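Local coordinates for YkuI protein (Bacillus subtilis, PDB 2BAS) that probably acts as a cyclic-di-GMP-specific phosphodiesterase of the EAL family, joined to a C-terminal signalling-associated domain, at residues A[93-98]-A[129-133]. Sequence-based numbering, arbitrary orientation.
Sequences IRQALD and LLKEY
Tyr133 OH donates a hydrogen bond to Asp98 OD1 at 2.9 Å, tying helix 124-135 to helix 82-100 on the outside of the EAL domain's TIM-barrel-like fold. The phenol arrives on the syn side of the carboxylate but 32° out of its plane, while Asp98 OD1 lies at the edge of the ring. Segments 93-98 and 129-133 run nearly parallel, at 22°, as expected for neighbouring helices that lead into adjacent parallel strands of the barrel, here 108-112 and 143-147. Because the segment axes approach only to 11.4 Å, large side chains must bridge the gap, and tyrosine suits this place because its ring is apolar and its hydroxyl reaches the exposed Asp98. Leu97 covers one face of that ring: Leu97 CB sits 3.9 Å from the centroid of the Tyr133 ring in a CH-pi contact, and Leu97 CD1 comes to 3.6 Å from Tyr133 CD1. On its barrel side Leu97 also touches Phe143 and Ile109, so a branched aliphatic residue joins the helix interface to the strands beneath.

Nearer the solvent, Arg94 and Glu132 form a salt bridge, Arg94 NH1 to Glu132 OE1 at 2.9 Å, through the syn lone pair of the carboxylate oxygen. Arginine has the length to reach across: its chain is extended from CG to NE. With CG anti to the backbone N (chi1 171°), Leu129 sends both methyls toward helix 82-100. Leu129 CD2 packs 4.0 Å from Ile93 CG2, whereas Leu129 CD1 lies over the centre of one guanidinium face, 3.4 Å from Arg94 CZ.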
# COMPACT_ATOMS: atom_id res chain seq x y z
N ILE A 93 5.87 19.26 29.92
CA ILE A 93 4.49 19.31 29.41
C ILE A 93 3.68 20.46 30.02
O ILE A 93 3.05 21.23 29.29
CB ILE A 93 3.73 17.99 29.64
CG1 ILE A 93 4.46 16.82 28.97
CG2 ILE A 93 2.32 18.07 29.07
CD1 ILE A 93 4.02 15.44 29.48
N ARG A 94 3.71 20.56 31.34
CA ARG A 94 2.98 21.60 32.06
C ARG A 94 3.41 23.02 31.67
O ARG A 94 2.55 23.88 31.47
CB ARG A 94 3.08 21.39 33.57
CG ARG A 94 2.29 20.20 34.05
CD ARG A 94 2.55 19.89 35.51
NE ARG A 94 1.88 18.64 35.87
CZ ARG A 94 0.61 18.55 36.29
NH1 ARG A 94 -0.14 19.63 36.44
NH2 ARG A 94 0.11 17.35 36.56
N GLN A 95 4.71 23.26 31.56
CA GLN A 95 5.18 24.55 31.10
C GLN A 95 4.66 24.86 29.71
O GLN A 95 4.26 25.99 29.43
CB GLN A 95 6.70 24.60 31.07
CG GLN A 95 7.36 24.71 32.42
CD GLN A 95 8.86 24.76 32.30
OE1 GLN A 95 9.42 25.65 31.65
NE2 GLN A 95 9.52 23.80 32.92
N ALA A 96 4.66 23.84 28.85
CA ALA A 96 4.24 24.01 27.48
C ALA A 96 2.75 24.30 27.36
O ALA A 96 2.36 25.21 26.62
CB ALA A 96 4.62 22.81 26.65
N LEU A 97 1.92 23.54 28.07
CA LEU A 97 0.48 23.76 28.01
C LEU A 97 0.14 25.12 28.62
O LEU A 97 -0.86 25.74 28.25
CB LEU A 97 -0.33 22.63 28.65
CG LEU A 97 -0.21 21.21 28.07
CD1 LEU A 97 -1.27 20.29 28.65
CD2 LEU A 97 -0.31 21.18 26.55
N ASP A 98 0.98 25.58 29.55
CA ASP A 98 0.86 26.94 30.08
C ASP A 98 1.09 27.96 28.96
O ASP A 98 0.30 28.89 28.79
CB ASP A 98 1.81 27.18 31.27
CG ASP A 98 1.34 26.50 32.56
OD1 ASP A 98 0.39 25.70 32.54
OD2 ASP A 98 1.94 26.77 33.63
N LEU A 129 -3.70 14.47 33.57
CA LEU A 129 -2.97 15.70 33.27
C LEU A 129 -3.64 16.47 32.15
O LEU A 129 -3.70 17.70 32.21
CB LEU A 129 -1.51 15.42 32.90
CG LEU A 129 -0.66 16.59 32.37
CD1 LEU A 129 -0.72 17.80 33.30
CD2 LEU A 129 0.76 16.17 32.17
N LEU A 130 -4.15 15.76 31.15
CA LEU A 130 -4.82 16.40 30.02
C LEU A 130 -6.13 17.07 30.44
O LEU A 130 -6.42 18.19 30.02
CB LEU A 130 -5.04 15.42 28.86
CG LEU A 130 -3.81 14.92 28.09
CD1 LEU A 130 -4.22 13.94 26.99
CD2 LEU A 130 -2.98 16.07 27.50
N LYS A 131 -6.90 16.37 31.28
CA LYS A 131 -8.19 16.86 31.77
C LYS A 131 -8.10 18.14 32.60
O LYS A 131 -9.04 18.93 32.63
CB LYS A 131 -8.91 15.76 32.56
CG LYS A 131 -9.51 14.65 31.67
CD LYS A 131 -9.99 13.46 32.50
CE LYS A 131 -10.81 12.49 31.69
NZ LYS A 131 -12.14 13.06 31.34
N GLU A 132 -6.97 18.33 33.28
CA GLU A 132 -6.73 19.53 34.09
C GLU A 132 -6.64 20.77 33.21
O GLU A 132 -7.11 21.85 33.58
CB GLU A 132 -5.44 19.36 34.91
CG GLU A 132 -5.09 20.57 35.78
CD GLU A 132 -3.62 20.59 36.21
OE1 GLU A 132 -2.98 19.51 36.22
OE2 GLU A 132 -3.12 21.69 36.53
N TYR A 133 -6.01 20.62 32.05
CA TYR A 133 -5.88 21.72 31.11
C TYR A 133 -7.12 21.86 30.24
O TYR A 133 -7.32 22.90 29.60
CB TYR A 133 -4.59 21.62 30.30
CG TYR A 133 -3.39 21.97 31.15
CD1 TYR A 133 -2.71 20.99 31.90
CD2 TYR A 133 -2.95 23.30 31.25
CE1 TYR A 133 -1.61 21.32 32.70
CE2 TYR A 133 -1.85 23.64 32.05
CZ TYR A 133 -1.19 22.65 32.77
OH TYR A 133 -0.11 22.99 33.55